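PDB 2IRM: mitogen-activated protein kinase kinase kinase 7 interacting protein 1 from Anopheles gambiae, which probably serves as an adapter that binds the kinase TAK1 and triggers its autophosphorylation in JNK and NF-kappa-B signalling, and carries a PP2C-type phosphatase fold. Local coordinates for residues Tyr25-Arg31 / His326-Met331; Leu52-Leu56 / Thr349-Arg353; Ile55-Gly61 / Ser152-Val158; Tyr168-Ile172 / Phe254-Ile258. One frame throughout, in Å; residues are numbered along the deposited sequence.

Contact 1: residues Tyr25-Arg31 / His326-Met331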
loop_
_atom_site.group_PDB
_atom_site.type_symbol
_atom_site.label_atom_id
_atom_site.label_comp_id
_atom_site.label_asym_id
_atom_site.label_seq_id
_atom_site.Cartn_x
_atom_site.Cartn_y
_atom_site.Cartn_z
ATOM N N TYR A 25 -19.556 6.068 -1.339
ATOM C CA TYR A 25 -20.766 6.070 -0.521
ATOM C C TYR A 25 -21.707 7.205 -0.931
ATOM O O TYR A 25 -21.315 8.369 -0.924
ATOM C CB TYR A 25 -20.422 6.224 0.970
ATOM C CG TYR A 25 -19.498 5.179 1.587
ATOM C CD1 TYR A 25 -19.476 3.859 1.131
ATOM C CD2 TYR A 25 -18.677 5.513 2.668
ATOM C CE1 TYR A 25 -18.646 2.911 1.721
ATOM C CE2 TYR A 25 -17.844 4.571 3.262
ATOM C CZ TYR A 25 -17.835 3.274 2.782
ATOM O OH TYR A 25 -17.013 2.342 3.364
ATOM N N LYS A 26 -22.944 6.875 -1.290
ATOM C CA LYS A 26 -23.936 7.916 -1.539
ATOM C C LYS A 26 -24.604 8.345 -0.243
ATOM O O LYS A 26 -24.934 7.508 0.609
ATOM C CB LYS A 26 -25.000 7.485 -2.566
ATOM C CG LYS A 26 -24.617 7.655 -4.050
ATOM C CD LYS A 26 -24.175 9.084 -4.403
ATOM C CE LYS A 26 -22.650 9.229 -4.337
ATOM N NZ LYS A 26 -22.190 10.639 -4.136
ATOM N N ASP A 27 -24.787 9.659 -0.107
ATOM C CA ASP A 27 -25.541 10.248 0.999
ATOM C C ASP A 27 -26.907 9.577 1.109
ATOM O O ASP A 27 -27.357 9.241 2.207
ATOM C CB ASP A 27 -25.682 11.762 0.794
ATOM C CG ASP A 27 -26.851 12.353 1.572
ATOM O OD1 ASP A 27 -27.984 12.387 1.025
ATOM O OD2 ASP A 27 -26.627 12.791 2.725
ATOM N N ASP A 28 -27.545 9.395 -0.044
ATOM C CA ASP A 28 -28.763 8.607 -0.193
ATOM C C ASP A 28 -28.770 7.352 0.704
ATOM O O ASP A 28 -29.663 7.189 1.529
ATOM C CB ASP A 28 -28.940 8.281 -1.692
ATOM C CG ASP A 28 -29.594 6.917 -1.947
ATOM O OD1 ASP A 28 -30.494 6.514 -1.168
ATOM O OD2 ASP A 28 -29.207 6.246 -2.962
ATOM N N GLY A 29 -27.755 6.504 0.565
ATOM C CA GLY A 29 -27.690 5.221 1.272
ATOM C C GLY A 29 -27.039 4.178 0.382
ATOM O O GLY A 29 -26.234 3.359 0.839
ATOM N N ARG A 30 -27.410 4.229 -0.897
ATOM C CA ARG A 30 -26.834 3.414 -1.963
ATOM C C ARG A 30 -25.310 3.580 -2.033
ATOM O O ARG A 30 -24.747 4.491 -1.412
ATOM C CB ARG A 30 -27.489 3.826 -3.290
ATOM C CG ARG A 30 -27.626 2.730 -4.335
ATOM C CD ARG A 30 -28.887 2.897 -5.166
ATOM N NE ARG A 30 -30.070 2.376 -4.478
ATOM C CZ ARG A 30 -30.798 1.327 -4.897
ATOM N NH1 ARG A 30 -30.484 0.661 -6.027
ATOM N NH2 ARG A 30 -31.853 0.945 -4.185
ATOM N N ARG A 31 -24.643 2.692 -2.768
ATOM C CA ARG A 31 -23.187 2.780 -2.947
ATOM C C ARG A 31 -22.803 2.620 -4.411
ATOM O O ARG A 31 -23.630 2.247 -5.243
ATOM C CB ARG A 31 -22.455 1.721 -2.116
ATOM C CG ARG A 31 -22.678 1.803 -0.618
ATOM C CD ARG A 31 -21.917 0.705 0.088
ATOM N NE ARG A 31 -22.561 0.300 1.338
ATOM C CZ ARG A 31 -22.180 -0.736 2.083
ATOM N NH1 ARG A 31 -21.145 -1.488 1.718
ATOM N NH2 ARG A 31 -22.843 -1.020 3.201
ATOM N N HIS A 326 -16.816 0.418 8.643
ATOM C CA HIS A 326 -16.462 1.681 8.010
ATOM C C HIS A 326 -17.706 2.423 7.542
ATOM O O HIS A 326 -17.850 3.613 7.806
ATOM C CB HIS A 326 -15.491 1.448 6.842
ATOM C CG HIS A 326 -14.848 2.698 6.320
ATOM N ND1 HIS A 326 -15.277 3.335 5.175
ATOM C CD2 HIS A 326 -13.801 3.424 6.780
ATOM C CE1 HIS A 326 -14.523 4.398 4.955
ATOM N NE2 HIS A 326 -13.621 4.475 5.915
ATOM N N HIS A 327 -18.607 1.724 6.860
ATOM C CA HIS A 327 -19.798 2.367 6.330
ATOM C C HIS A 327 -20.821 2.656 7.433
ATOM O O HIS A 327 -21.682 3.523 7.270
ATOM C CB HIS A 327 -20.404 1.541 5.194
ATOM C CG HIS A 327 -21.589 2.185 4.542
ATOM N ND1 HIS A 327 -22.887 1.903 4.912
ATOM C CD2 HIS A 327 -21.672 3.100 3.547
ATOM C CE1 HIS A 327 -23.718 2.607 4.164
ATOM N NE2 HIS A 327 -23.007 3.346 3.331
ATOM N N ASP A 328 -20.721 1.944 8.554
ATOM C CA ASP A 328 -21.528 2.270 9.735
ATOM C C ASP A 328 -21.033 3.555 10.372
ATOM O O ASP A 328 -21.834 4.389 10.779
ATOM C CB ASP A 328 -21.499 1.148 10.773
ATOM C CG ASP A 328 -22.263 -0.080 10.330
ATOM O OD1 ASP A 328 -23.155 0.047 9.465
ATOM O OD2 ASP A 328 -21.965 -1.176 10.852
ATOM N N THR A 329 -19.711 3.699 10.457
ATOM C CA THR A 329 -19.092 4.908 10.984
ATOM C C THR A 329 -19.484 6.103 10.123
ATOM O O THR A 329 -19.788 7.173 10.654
ATOM C CB THR A 329 -17.562 4.769 11.066
ATOM O OG1 THR A 329 -17.233 3.649 11.892
ATOM C CG2 THR A 329 -16.924 6.011 11.664
ATOM N N TYR A 330 -19.500 5.912 8.806
ATOM C CA TYR A 330 -20.008 6.932 7.886
ATOM C C TYR A 330 -21.497 7.202 8.108
ATOM O O TYR A 330 -21.915 8.354 8.221
ATOM C CB TYR A 330 -19.745 6.548 6.421
ATOM C CG TYR A 330 -20.545 7.353 5.406
ATOM C CD1 TYR A 330 -21.704 6.831 4.834
ATOM C CD2 TYR A 330 -20.143 8.632 5.020
ATOM C CE1 TYR A 330 -22.443 7.561 3.902
ATOM C CE2 TYR A 330 -20.879 9.369 4.088
ATOM C CZ TYR A 330 -22.025 8.825 3.536
ATOM O OH TYR A 330 -22.757 9.535 2.615
ATOM N N MET A 331 -22.291 6.137 8.169
ATOM C CA MET A 331 -23.734 6.283 8.332
ATOM C C MET A 331 -24.132 6.776 9.728
ATOM O O MET A 331 -25.180 7.412 9.890
ATOM C CB MET A 331 -24.463 4.985 7.967
ATOM C CG MET A 331 -24.616 4.766 6.467
ATOM S SD MET A 331 -25.645 6.015 5.670
ATOM C CE MET A 331 -25.447 5.617 3.941
#
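The Y25 ring meets the H327 imidazole on one face and H326 at its phenol edge. H327 comes edge-on, an edge-to-face pair with centroids 4.6 Å apart and planes at 77°, and its CD2 sits 3.3 Å above the Y25 ring plane toward the rim. H327 then turns one of its own faces to R31, whose NE lies 3.6 Å above the centre of the imidazole; the guanidinium is tilted 36° from it. The Y330 ring takes Y25 CB over its face, a CH-pi contact of 4.1 Å to the centroid, while the two tyrosine rings are oblique to each other. At the edge, Y25 OH and H326 ND1 are hydrogen-bonded at 2.7 Å, and either could be the donor. With CG anti to the backbone N (chi1 -176°), H327 reaches out from helix 311-334 between Y25 and R31. Farther along the helix, the bent M331 chain brings CE to G29 CA, 3.5 Å away.

H326 NE2 is hydrogen-bonded in turn to the E284 carboxylate of helix 276-285. In this chain of hydrogen bonds E284 would probably polarise the imidazole, and the Y25-H326 bond probably helps to hold Y25 within the aromatic cluster.

Contact 2: residues Leu52-Leu56 / Thr349-Arg353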
loop_
_atom_site.group_PDB
_atom_site.type_symbol
_atom_site.label_atom_id
_atom_site.label_comp_id
_atom_site.label_asym_id
_atom_site.label_seq_id
_atom_site.Cartn_x
_atom_site.Cartn_y
_atom_site.Cartn_z
ATOM N N LEU A 52 7.132 -14.992 -2.397
ATOM C CA LEU A 52 6.883 -13.559 -2.325
ATOM C C LEU A 52 5.430 -13.272 -1.951
ATOM O O LEU A 52 4.502 -13.869 -2.494
ATOM C CB LEU A 52 7.190 -12.918 -3.677
ATOM C CG LEU A 52 7.856 -11.547 -3.802
ATOM C CD1 LEU A 52 7.706 -11.047 -5.243
ATOM C CD2 LEU A 52 7.325 -10.509 -2.811
ATOM N N TYR A 53 5.249 -12.361 -1.004
ATOM C CA TYR A 53 3.934 -11.835 -0.670
ATOM C C TYR A 53 3.996 -10.314 -0.782
ATOM O O TYR A 53 4.836 -9.660 -0.148
ATOM C CB TYR A 53 3.497 -12.283 0.727
ATOM C CG TYR A 53 3.673 -13.761 0.943
ATOM C CD1 TYR A 53 2.730 -14.669 0.482
ATOM C CD2 TYR A 53 4.801 -14.253 1.589
ATOM C CE1 TYR A 53 2.901 -16.027 0.665
ATOM C CE2 TYR A 53 4.987 -15.610 1.776
ATOM C CZ TYR A 53 4.033 -16.494 1.314
ATOM O OH TYR A 53 4.217 -17.845 1.503
ATOM N N ALA A 54 3.114 -9.763 -1.614
ATOM C CA ALA A 54 3.153 -8.350 -1.950
ATOM C C ALA A 54 1.765 -7.812 -2.239
ATOM O O ALA A 54 0.933 -8.503 -2.821
ATOM C CB ALA A 54 4.052 -8.133 -3.151
ATOM N N ILE A 55 1.519 -6.581 -1.803
ATOM C CA ILE A 55 0.360 -5.821 -2.253
ATOM C C ILE A 55 0.847 -4.497 -2.788
ATOM O O ILE A 55 1.643 -3.804 -2.158
ATOM C CB ILE A 55 -0.671 -5.538 -1.147
ATOM C CG1 ILE A 55 -1.022 -6.802 -0.371
ATOM C CG2 ILE A 55 -1.931 -4.946 -1.758
ATOM C CD1 ILE A 55 -1.833 -6.524 0.870
ATOM N N LEU A 56 0.367 -4.159 -3.970
ATOM C CA LEU A 56 0.687 -2.890 -4.578
ATOM C C LEU A 56 -0.596 -2.133 -4.797
ATOM O O LEU A 56 -1.474 -2.583 -5.554
ATOM C CB LEU A 56 1.440 -3.094 -5.884
ATOM C CG LEU A 56 2.882 -3.445 -5.556
ATOM C CD1 LEU A 56 3.065 -4.960 -5.525
ATOM C CD2 LEU A 56 3.804 -2.790 -6.558
ATOM N N THR A 349 -7.606 -4.680 0.888
ATOM C CA THR A 349 -6.987 -5.980 0.687
ATOM C C THR A 349 -6.243 -6.431 1.922
ATOM O O THR A 349 -5.488 -5.667 2.519
ATOM C CB THR A 349 -6.068 -5.998 -0.549
ATOM O OG1 THR A 349 -6.874 -5.911 -1.728
ATOM C CG2 THR A 349 -5.249 -7.287 -0.615
ATOM N N LEU A 350 -6.475 -7.686 2.286
ATOM C CA LEU A 350 -5.848 -8.299 3.433
ATOM C C LEU A 350 -5.160 -9.617 3.053
ATOM O O LEU A 350 -5.767 -10.496 2.435
ATOM C CB LEU A 350 -6.902 -8.519 4.510
ATOM C CG LEU A 350 -6.445 -9.015 5.876
ATOM C CD1 LEU A 350 -5.339 -8.152 6.430
ATOM C CD2 LEU A 350 -7.614 -9.052 6.830
ATOM N N LEU A 351 -3.884 -9.737 3.408
ATOM C CA LEU A 351 -3.138 -10.972 3.205
ATOM C C LEU A 351 -2.612 -11.507 4.519
ATOM O O LEU A 351 -1.837 -10.824 5.198
ATOM C CB LEU A 351 -1.967 -10.746 2.253
ATOM C CG LEU A 351 -2.103 -11.327 0.846
ATOM C CD1 LEU A 351 -3.288 -10.721 0.091
ATOM C CD2 LEU A 351 -0.826 -11.119 0.073
ATOM N N ILE A 352 -3.028 -12.719 4.884
ATOM C CA ILE A 352 -2.464 -13.376 6.058
ATOM C C ILE A 352 -1.652 -14.615 5.683
ATOM O O ILE A 352 -2.208 -15.652 5.311
ATOM C CB ILE A 352 -3.523 -13.719 7.124
ATOM C CG1 ILE A 352 -4.228 -12.454 7.605
ATOM C CG2 ILE A 352 -2.882 -14.410 8.320
ATOM C CD1 ILE A 352 -5.587 -12.267 7.011
ATOM N N ARG A 353 -0.331 -14.480 5.773
ATOM C CA ARG A 353 0.576 -15.603 5.649
ATOM C C ARG A 353 0.712 -16.227 7.029
ATOM O O ARG A 353 1.112 -15.556 7.979
ATOM C CB ARG A 353 1.932 -15.145 5.115
ATOM C CG ARG A 353 3.011 -16.222 5.064
ATOM C CD ARG A 353 2.526 -17.516 4.410
ATOM N NE ARG A 353 3.619 -18.446 4.128
ATOM C CZ ARG A 353 4.163 -19.278 5.015
ATOM N NH1 ARG A 353 3.732 -19.314 6.271
ATOM N NH2 ARG A 353 5.153 -20.079 4.644
#
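T349 starts the contact with its methyl: CG2 lies 3.8 Å from I55 CD1, the two side chains overlapping along their lengths as they come from facing strands. A chi1 of -70° sets OG1 beside the backbone N and swings the methyl toward I55. The hydroxyl has a different task, since T349 OG1 is hydrogen-bonded to D39, so this threonine shows its apolar branch to I55 and its polar branch to the D39 carboxylate.

Two residues on, L351 again points across. Its CD2 approaches I55 CG1 at 4.3 Å and stands equally far from A54 O, so that a branched apolar group packs between the two strands.

R353 closes the row and brings the polar contact between the segments. A bend at chi2 lays its aliphatic part over the Y53 ring, with CG 4.2 Å from the ring centroid in a CH-pi contact. Beyond that, NE turns back to the phenol: R353 NE donates to Y53 OH at 2.8 Å, the oxygen lying at the edge of the guanidinium, whose plane stands 87° from the ring. The position of that oxygen is less certain, and the length of this bond should be read accordingly.

The strands run nearly antiparallel (168°) with their axes 8.7 Å apart, too far for backbone pairing. They belong to the two facing sheets of the PP2C beta-sandwich. Strand 50-59 has 154-163 beside it in one sheet; strand 344-354 lies between 15-25 and 268-274 in the other, and V17 and L273 extend the same apolar layer.

Contact 3: residues Ile55-Gly61 / Ser152-Val158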
loop_
_atom_site.group_PDB
_atom_site.type_symbol
_atom_site.label_atom_id
_atom_site.label_comp_id
_atom_site.label_asym_id
_atom_site.label_seq_id
_atom_site.Cartn_x
_atom_site.Cartn_y
_atom_site.Cartn_z
ATOM N N ILE A 55 1.519 -6.581 -1.803
ATOM C CA ILE A 55 0.360 -5.821 -2.253
ATOM C C ILE A 55 0.847 -4.497 -2.788
ATOM O O ILE A 55 1.643 -3.804 -2.158
ATOM C CB ILE A 55 -0.671 -5.538 -1.147
ATOM C CG1 ILE A 55 -1.022 -6.802 -0.371
ATOM C CG2 ILE A 55 -1.931 -4.946 -1.758
ATOM C CD1 ILE A 55 -1.833 -6.524 0.870
ATOM N N LEU A 56 0.367 -4.159 -3.970
ATOM C CA LEU A 56 0.687 -2.890 -4.578
ATOM C C LEU A 56 -0.596 -2.133 -4.797
ATOM O O LEU A 56 -1.474 -2.583 -5.554
ATOM C CB LEU A 56 1.440 -3.094 -5.884
ATOM C CG LEU A 56 2.882 -3.445 -5.556
ATOM C CD1 LEU A 56 3.065 -4.960 -5.525
ATOM C CD2 LEU A 56 3.804 -2.790 -6.558
ATOM N N SER A 57 -0.713 -0.998 -4.108
ATOM C CA SER A 57 -1.928 -0.209 -4.155
ATOM C C SER A 57 -1.773 0.903 -5.150
ATOM O O SER A 57 -0.997 1.818 -4.941
ATOM C CB SER A 57 -2.243 0.341 -2.778
ATOM O OG SER A 57 -2.628 -0.711 -1.910
ATOM N N GLY A 58 -2.504 0.806 -6.250
ATOM C CA GLY A 58 -2.440 1.822 -7.291
ATOM C C GLY A 58 -3.183 3.074 -6.864
ATOM O O GLY A 58 -4.273 2.985 -6.289
ATOM N N HIS A 59 -2.586 4.235 -7.137
ATOM C CA HIS A 59 -3.220 5.522 -6.868
ATOM C C HIS A 59 -3.620 6.267 -8.144
ATOM O O HIS A 59 -2.783 6.517 -9.019
ATOM C CB HIS A 59 -2.307 6.380 -5.999
ATOM C CG HIS A 59 -2.026 5.774 -4.666
ATOM N ND1 HIS A 59 -0.748 5.479 -4.235
ATOM C CD2 HIS A 59 -2.863 5.371 -3.679
ATOM C CE1 HIS A 59 -0.810 4.936 -3.033
ATOM N NE2 HIS A 59 -2.082 4.861 -2.670
ATOM N N ASN A 60 -4.898 6.622 -8.234
ATOM C CA ASN A 60 -5.467 7.276 -9.424
ATOM C C ASN A 60 -5.344 6.440 -10.692
ATOM O O ASN A 60 -5.722 6.887 -11.776
ATOM C CB ASN A 60 -4.859 8.661 -9.671
ATOM C CG ASN A 60 -4.770 9.488 -8.414
ATOM O OD1 ASN A 60 -5.788 9.848 -7.815
ATOM N ND2 ASN A 60 -3.546 9.804 -8.005
ATOM N N GLY A 61 -4.814 5.231 -10.554
ATOM C CA GLY A 61 -4.627 4.354 -11.691
ATOM C C GLY A 61 -4.029 3.025 -11.296
ATOM O O GLY A 61 -3.396 2.899 -10.243
ATOM N N SER A 152 -0.334 11.630 -12.752
ATOM C CA SER A 152 -0.523 11.649 -11.314
ATOM C C SER A 152 -0.643 10.214 -10.823
ATOM O O SER A 152 -0.789 9.978 -9.617
ATOM C CB SER A 152 -1.806 12.397 -10.954
ATOM O OG SER A 152 -2.952 11.576 -11.173
ATOM N N VAL A 153 -0.613 9.264 -11.759
ATOM C CA VAL A 153 -0.752 7.849 -11.424
ATOM C C VAL A 153 0.545 7.328 -10.820
ATOM O O VAL A 153 1.621 7.570 -11.359
ATOM C CB VAL A 153 -1.161 6.983 -12.654
ATOM C CG1 VAL A 153 -1.183 5.505 -12.296
ATOM C CG2 VAL A 153 -2.539 7.403 -13.187
ATOM N N GLY A 154 0.424 6.634 -9.692
ATOM C CA GLY A 154 1.546 5.964 -9.050
ATOM C C GLY A 154 1.057 4.819 -8.187
ATOM O O GLY A 154 -0.102 4.416 -8.293
ATOM N N SER A 155 1.928 4.294 -7.325
ATOM C CA SER A 155 1.548 3.162 -6.478
ATOM C C SER A 155 2.317 3.020 -5.169
ATOM O O SER A 155 3.545 3.117 -5.140
ATOM C CB SER A 155 1.662 1.850 -7.251
ATOM O OG SER A 155 1.206 0.769 -6.464
ATOM N N SER A 156 1.580 2.783 -4.087
ATOM C CA SER A 156 2.182 2.307 -2.854
ATOM C C SER A 156 2.495 0.839 -3.048
ATOM O O SER A 156 1.932 0.200 -3.942
ATOM C CB SER A 156 1.217 2.474 -1.683
ATOM O OG SER A 156 1.277 3.788 -1.172
ATOM N N ALA A 157 3.368 0.299 -2.201
ATOM C CA ALA A 157 3.807 -1.094 -2.312
ATOM C C ALA A 157 4.219 -1.667 -0.964
ATOM O O ALA A 157 4.849 -0.974 -0.166
ATOM C CB ALA A 157 4.968 -1.181 -3.282
ATOM N N VAL A 158 3.874 -2.923 -0.705
ATOM C CA VAL A 158 4.467 -3.643 0.428
ATOM C C VAL A 158 4.811 -5.053 0.003
ATOM O O VAL A 158 3.928 -5.815 -0.382
ATOM C CB VAL A 158 3.533 -3.701 1.648
ATOM C CG1 VAL A 158 2.224 -4.400 1.292
ATOM C CG2 VAL A 158 4.219 -4.395 2.819
#
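I55 to H59 and G154 to V158 run antiparallel in unbroken register, with hydrogen-bonded pairs at I55/V158, S57/S156 and H59/G154. The bonds differ: V158 N to I55 O is 2.8 Å and nearly linear with the carbonyl, whereas S57 N reaches S156 O from 47° above its plane. S155 OG donates to that same oxygen from the opposite face at 2.7 Å, so S156 O is gripped twice. S155 chi1 (-176°) swings OG there and also brings it near S57 O.

S57 to G61 occupies the place of the metal-binding DGHGG motif of active PP2C phosphatases, with S57 where those enzymes have the motif's aspartate and N60 where they have a glycine. S57 OG is hydrogen-bonded to D39 and to the S276 backbone N.

Side chains of L56, A157 and S155 share one face, where L56 CG meets A157 CB at 3.8 Å and helix 63-75 packs on L56 and S155. On the other face the H59 ring presents its CE1 edge to S156 OG, a hydroxyl hydrogen-bonded to N174 N. Past the strand end, N60 ND2 donates to S152 O at 3.2 Å from 53° above the carbonyl plane, and V153 CG1 packs on G61 CA.

Contact 4: residues Tyr168-Ile172 / Phe254-Ile258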
loop_
_atom_site.group_PDB
_atom_site.type_symbol
_atom_site.label_atom_id
_atom_site.label_comp_id
_atom_site.label_asym_id
_atom_site.label_seq_id
_atom_site.Cartn_x
_atom_site.Cartn_y
_atom_site.Cartn_z
ATOM N N TYR A 168 12.243 -10.862 4.655
ATOM C CA TYR A 168 12.743 -9.568 4.226
ATOM C C TYR A 168 11.543 -8.751 3.846
ATOM O O TYR A 168 10.562 -9.293 3.341
ATOM C CB TYR A 168 13.657 -9.734 3.021
ATOM C CG TYR A 168 14.933 -10.454 3.355
ATOM C CD1 TYR A 168 14.962 -11.844 3.481
ATOM C CD2 TYR A 168 16.113 -9.749 3.563
ATOM C CE1 TYR A 168 16.135 -12.514 3.804
ATOM C CE2 TYR A 168 17.296 -10.413 3.882
ATOM C CZ TYR A 168 17.295 -11.793 4.001
ATOM O OH TYR A 168 18.457 -12.447 4.320
ATOM N N LEU A 169 11.607 -7.451 4.079
ATOM C CA LEU A 169 10.439 -6.617 3.872
ATOM C C LEU A 169 10.816 -5.278 3.259
ATOM O O LEU A 169 11.605 -4.521 3.823
ATOM C CB LEU A 169 9.702 -6.432 5.202
ATOM C CG LEU A 169 8.273 -5.868 5.256
ATOM C CD1 LEU A 169 8.260 -4.340 5.134
ATOM C CD2 LEU A 169 7.342 -6.509 4.227
ATOM N N GLY A 170 10.255 -4.993 2.097
ATOM C CA GLY A 170 10.500 -3.727 1.436
ATOM C C GLY A 170 9.170 -3.058 1.205
ATOM O O GLY A 170 8.275 -3.664 0.610
ATOM N N ASN A 171 9.021 -1.824 1.691
ATOM C CA ASN A 171 7.779 -1.079 1.491
ATOM C C ASN A 171 8.014 0.379 1.124
ATOM O O ASN A 171 9.052 0.950 1.454
ATOM C CB ASN A 171 6.855 -1.201 2.716
ATOM C CG ASN A 171 6.944 0.006 3.667
ATOM O OD1 ASN A 171 6.295 1.034 3.445
ATOM N ND2 ASN A 171 7.727 -0.131 4.739
ATOM N N ILE A 172 7.035 0.952 0.427
ATOM C CA ILE A 172 6.970 2.379 0.149
ATOM C C ILE A 172 5.505 2.814 0.152
ATOM O O ILE A 172 4.630 2.100 -0.352
ATOM C CB ILE A 172 7.654 2.752 -1.180
ATOM C CG1 ILE A 172 7.776 4.266 -1.317
ATOM C CG2 ILE A 172 6.908 2.172 -2.360
ATOM C CD1 ILE A 172 8.878 4.723 -2.261
ATOM N N PHE A 254 11.224 9.401 -3.468
ATOM C CA PHE A 254 11.264 7.956 -3.679
ATOM C C PHE A 254 12.376 7.398 -2.822
ATOM O O PHE A 254 13.546 7.436 -3.208
ATOM C CB PHE A 254 11.475 7.589 -5.158
ATOM C CG PHE A 254 11.449 6.101 -5.433
ATOM C CD1 PHE A 254 10.241 5.428 -5.597
ATOM C CD2 PHE A 254 12.630 5.375 -5.536
ATOM C CE1 PHE A 254 10.214 4.063 -5.855
ATOM C CE2 PHE A 254 12.607 4.002 -5.794
ATOM C CZ PHE A 254 11.397 3.351 -5.953
ATOM N N GLU A 255 12.009 6.907 -1.643
ATOM C CA GLU A 255 12.981 6.319 -0.738
ATOM C C GLU A 255 12.321 5.244 0.116
ATOM O O GLU A 255 11.904 5.517 1.237
ATOM C CB GLU A 255 13.617 7.400 0.113
ATOM C CG GLU A 255 14.902 6.945 0.753
ATOM C CD GLU A 255 16.063 7.855 0.410
ATOM O OE1 GLU A 255 17.230 7.421 0.585
ATOM O OE2 GLU A 255 15.801 8.998 -0.053
ATOM N N PRO A 256 12.206 4.018 -0.431
ATOM C CA PRO A 256 11.526 2.903 0.217
ATOM C C PRO A 256 12.288 2.428 1.425
ATOM O O PRO A 256 13.448 2.773 1.580
ATOM C CB PRO A 256 11.558 1.823 -0.853
ATOM C CG PRO A 256 12.735 2.155 -1.668
ATOM C CD PRO A 256 12.731 3.626 -1.749
ATOM N N GLU A 257 11.637 1.641 2.271
ATOM C CA GLU A 257 12.259 1.144 3.492
ATOM C C GLU A 257 12.444 -0.368 3.406
ATOM O O GLU A 257 11.507 -1.092 3.033
ATOM C CB GLU A 257 11.396 1.486 4.703
ATOM C CG GLU A 257 12.170 1.615 6.007
ATOM C CD GLU A 257 12.616 3.040 6.273
ATOM O OE1 GLU A 257 13.701 3.209 6.887
ATOM O OE2 GLU A 257 11.885 3.989 5.870
ATOM N N ILE A 258 13.645 -0.832 3.760
ATOM C CA ILE A 258 13.987 -2.245 3.652
ATOM C C ILE A 258 14.534 -2.832 4.946
ATOM O O ILE A 258 15.595 -2.438 5.424
ATOM C CB ILE A 258 14.966 -2.504 2.490
ATOM C CG1 ILE A 258 14.239 -2.370 1.156
ATOM C CG2 ILE A 258 15.559 -3.902 2.580
ATOM C CD1 ILE A 258 15.137 -2.090 0.021
#
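This is an antiparallel strand pairing at one end of a PP2C sandwich sheet, where strand 257-263 joins strand 166-172 on the side away from its other neighbour, 154-163. The segments run at 165° to one another. N171 and E257 form the hydrogen-bonded pair: N171 N donates to E257 O at 2.9 Å, and E257 N returns the bond to N171 O at 2.8 Å. The next pair, G170 with I258, is non-hydrogen-bonded, accompanied by CA-H...O contacts from G170 CA to E257 O and from I258 CA to L169 O. I258 CG1 lies 4.0 Å from G170 CA.

Toward the other end the pairing gives way to side-chain packing. I172 extends with CG1 anti to the backbone N (chi1 -170°), which carries CD1 out beside F254; the CD1 atoms of I172 and F254 are 3.7 Å apart, and the two side chains cross at about a right angle. Behind this branch, I172 CB rests on P256 CB at 4.0 Å. P256 CD in turn lies over a face of the F254 ring, toward its rim, so proline, isoleucine and phenylalanine interlock. I229 of strand 229-230 touches both I172 and F254.

The bonding across this pair is thus backbone to backbone, and the side chains add chiefly apolar packing. E257 places its CB beside N171, but its carboxylate leads away, so its probable negative charge takes little part in the pairing; V195 and H197 are among the neighbours of this side chain.

In the fold
From the N terminus, contact 1 opens first at the loop 25-31 and closes at helix 311-334. Strand 50-59 starts both contact 2 and contact 3, which share I55 and L56. Contact 3 closes early, at 152-158; contact 4 then opens on the following strand, 166-172, and closes at 254-258. These two stand in series, both within the span of contact 1, contact 4 also within that of contact 2. Contact 2 closes last, at 349-353, so contacts 1 and 2 cross. Contacts 3 and 4 join neighbouring strands of one sheet; contact 2 ties that sheet to the other. Contact 1, its centre about 34 Å from that of contact 4, ties the loop after strand 15-25 to helix 311-334.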